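PDB 2FG1: conserved hypothetical protein BT1257, which is of unknown function but has a macro domain and probably removes ADP-ribose from modified thymidine in DNA by hydrolysis. Local coordinates for residues P49-A52 and Y53-Y57. Sequence-based numbering, arbitrary orientation.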
ATOM      1  N   PRO A  49      -4.324   8.918  -7.944  1.00 17.49           N
ATOM      2  CA  PRO A  49      -3.750   7.568  -7.796  1.00 17.68           C
ATOM      3  C   PRO A  49      -4.216   6.591  -8.877  1.00 17.27           C
ATOM      4  O   PRO A  49      -3.395   5.886  -9.462  1.00 17.28           O
ATOM      5  CB  PRO A  49      -4.211   7.132  -6.396  1.00 17.54           C
ATOM      6  CG  PRO A  49      -4.416   8.422  -5.662  1.00 18.13           C
ATOM      7  CD  PRO A  49      -5.012   9.351  -6.706  1.00 17.62           C
ATOM      8  N   GLU A  50      -5.518   6.580  -9.154  1.00 17.17           N
ATOM      9  CA  GLU A  50      -6.055   5.700 -10.179  1.00 17.21           C
ATOM     10  C   GLU A  50      -5.490   6.019 -11.567  1.00 16.59           C
ATOM     11  O   GLU A  50      -5.063   5.123 -12.300  1.00 16.30           O
ATOM     12  CB  GLU A  50      -7.583   5.798 -10.213  1.00 17.19           C
ATOM     13  CG  GLU A  50      -8.194   4.924 -11.313  1.00 17.36           C
ATOM     14  CD  GLU A  50      -9.703   4.982 -11.365  1.00 17.73           C
ATOM     15  OE1 GLU A  50     -10.352   5.535 -10.441  1.00 18.05           O
ATOM     16  OE2 GLU A  50     -10.245   4.465 -12.367  1.00 17.60           O
ATOM     17  N   GLU A  51      -5.495   7.300 -11.922  1.00 16.71           N
ATOM     18  CA  GLU A  51      -5.048   7.682 -13.262  1.00 17.10           C
ATOM     19  C   GLU A  51      -3.566   7.366 -13.472  1.00 16.63           C
ATOM     20  O   GLU A  51      -3.168   6.858 -14.524  1.00 16.78           O
ATOM     21  CB  GLU A  51      -5.370   9.142 -13.564  1.00 17.62           C
ATOM     22  CG  GLU A  51      -4.826   9.610 -14.935  1.00 18.17           C
ATOM     23  CD  GLU A  51      -5.424   8.882 -16.136  1.00 20.27           C
ATOM     24  OE1 GLU A  51      -6.386   8.086 -15.970  1.00 22.03           O
ATOM     25  OE2 GLU A  51      -4.935   9.124 -17.265  1.00 17.82           O
ATOM     26  N   ALA A  52      -2.756   7.639 -12.453  1.00 16.79           N
ATOM     27  CA  ALA A  52      -1.340   7.327 -12.519  1.00 16.87           C
ATOM     28  C   ALA A  52      -1.127   5.826 -12.684  1.00 16.82           C
ATOM     29  O   ALA A  52      -0.287   5.390 -13.470  1.00 16.85           O
ATOM     30  CB  ALA A  52      -0.624   7.864 -11.282  1.00 17.57           C
ATOM     31  N   TYR A  53      -1.894   5.036 -11.927  1.00 16.75           N
ATOM     32  CA  TYR A  53      -1.774   3.580 -12.004  1.00 16.87           C
ATOM     33  C   TYR A  53      -2.184   3.047 -13.385  1.00 15.97           C
ATOM     34  O   TYR A  53      -1.512   2.185 -13.951  1.00 16.71           O
ATOM     35  CB  TYR A  53      -2.640   2.941 -10.915  1.00 17.79           C
ATOM     36  CG  TYR A  53      -2.763   1.443 -11.009  1.00 17.09           C
ATOM     37  CD1 TYR A  53      -1.772   0.606 -10.511  1.00 17.72           C
ATOM     38  CD2 TYR A  53      -3.888   0.863 -11.587  1.00 17.64           C
ATOM     39  CE1 TYR A  53      -1.894  -0.777 -10.596  1.00 17.19           C
ATOM     40  CE2 TYR A  53      -4.023  -0.511 -11.668  1.00 17.95           C
ATOM     41  CZ  TYR A  53      -3.029  -1.322 -11.175  1.00 18.14           C
ATOM     42  OH  TYR A  53      -3.201  -2.688 -11.271  1.00 18.58           O
ATOM     43  N   ARG A  54      -3.294   3.549 -13.916  1.00 16.39           N
ATOM     44  CA  ARG A  54      -3.759   3.093 -15.221  1.00 16.40           C
ATOM     45  C   ARG A  54      -2.773   3.470 -16.336  1.00 16.46           C
ATOM     46  O   ARG A  54      -2.516   2.680 -17.241  1.00 16.30           O
ATOM     47  CB  ARG A  54      -5.155   3.637 -15.497  1.00 17.01           C
ATOM     48  CG  ARG A  54      -6.215   3.025 -14.575  1.00 16.98           C
ATOM     49  CD  ARG A  54      -7.597   3.246 -15.142  1.00 17.57           C
ATOM     50  NE  ARG A  54      -8.703   2.941 -14.228  1.00 16.95           N
ATOM     51  CZ  ARG A  54      -9.211   1.729 -13.977  1.00 15.97           C
ATOM     52  NH1 ARG A  54      -8.665   0.629 -14.493  1.00 16.14           N
ATOM     53  NH2 ARG A  54     -10.272   1.634 -13.181  1.00 16.74           N
ATOM     54  N   GLN A  55      -2.161   4.651 -16.225  1.00 16.18           N
ATOM     55  CA  GLN A  55      -1.117   5.029 -17.189  1.00 16.77           C
ATOM     56  C   GLN A  55       0.114   4.152 -17.028  1.00 16.41           C
ATOM     57  O   GLN A  55       0.753   3.763 -18.004  1.00 16.53           O
ATOM     58  CB  GLN A  55      -0.734   6.505 -17.067  1.00 16.82           C
ATOM     59  CG  GLN A  55      -1.818   7.449 -17.568  1.00 16.85           C
ATOM     60  CD  GLN A  55      -1.326   8.868 -17.782  1.00 16.33           C
ATOM     61  OE1 GLN A  55      -0.141   9.090 -18.073  1.00 17.39           O
ATOM     62  NE2 GLN A  55      -2.235   9.834 -17.674  1.00 16.39           N
ATOM     63  N   TRP A  56       0.452   3.832 -15.782  1.00 16.94           N
ATOM     64  CA  TRP A  56       1.565   2.930 -15.512  1.00 17.09           C
ATOM     65  C   TRP A  56       1.349   1.553 -16.163  1.00 17.36           C
ATOM     66  O   TRP A  56       2.246   1.016 -16.828  1.00 17.36           O
ATOM     67  CB  TRP A  56       1.741   2.822 -13.998  1.00 17.69           C
ATOM     68  CG  TRP A  56       2.933   2.066 -13.495  1.00 18.08           C
ATOM     69  CD1 TRP A  56       4.082   1.742 -14.168  1.00 18.79           C
ATOM     70  CD2 TRP A  56       3.090   1.576 -12.167  1.00 18.48           C
ATOM     71  NE1 TRP A  56       4.933   1.045 -13.331  1.00 19.89           N
ATOM     72  CE2 TRP A  56       4.348   0.939 -12.097  1.00 18.74           C
ATOM     73  CE3 TRP A  56       2.277   1.598 -11.030  1.00 18.80           C
ATOM     74  CZ2 TRP A  56       4.818   0.338 -10.923  1.00 19.92           C
ATOM     75  CZ3 TRP A  56       2.751   1.008  -9.863  1.00 19.36           C
ATOM     76  CH2 TRP A  56       4.011   0.395  -9.820  1.00 18.84           C
ATOM     77  N   TYR A  57       0.141   1.008 -16.019  1.00 17.30           N
ATOM     78  CA  TYR A  57      -0.182  -0.274 -16.636  1.00 17.86           C
ATOM     79  C   TYR A  57       0.052  -0.232 -18.140  1.00 18.56           C
ATOM     80  O   TYR A  57       0.644  -1.149 -18.719  1.00 18.67           O
ATOM     81  CB  TYR A  57      -1.637  -0.682 -16.344  1.00 18.64           C
ATOM     82  CG  TYR A  57      -2.028  -1.909 -17.131  1.00 18.67           C
ATOM     83  CD1 TYR A  57      -1.534  -3.163 -16.783  1.00 20.17           C
ATOM     84  CD2 TYR A  57      -2.856  -1.816 -18.249  1.00 20.04           C
ATOM     85  CE1 TYR A  57      -1.861  -4.294 -17.504  1.00 20.93           C
ATOM     86  CE2 TYR A  57      -3.180  -2.955 -18.993  1.00 20.87           C
ATOM     87  CZ  TYR A  57      -2.675  -4.185 -18.602  1.00 20.19           C
ATOM     88  OH  TYR A  57      -2.985  -5.337 -19.312  1.00 22.64           O
TER
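E50 OE2 is gripped by two nitrogens of R54, NE and NH2, each 2.9 Å from it, in an i to i+4 salt bridge on helix 48-59 of the macro domain. The carboxylate oxygen lies at the guanidinium edge, in its plane; NE meets the anti lone pair of OE2, whereas NH2 comes from above the carboxylate plane, with the two flat groups turned 65° apart. E50 reaches this place with an extended chain, CG anti to the backbone N (chi1 178°), running alongside R54, while its other oxygen, OE1, is hydrogen-bonded to S43. A leucine in place of R54 would probably leave E50 OE2 without its charged mate and the carboxylate freer to turn about its bond to S43. The same two residues are also joined through the backbone, R54 N to E50 O at 2.9 Å, one of four successive i to i+4 helical bonds here. The buried face of the helix carries Y53, whose ring meets W34 and F63 and whose OH is hydrogen-bonded to N29 O, and P49, which packs on strands 68-74 and 77-85. Next to the salt-bridged pair, E51 bends at chi2 (63°), bringing its carboxylate to Q55, whose NE2 donates a nearly straight 2.8 Å bond to E51 OE2.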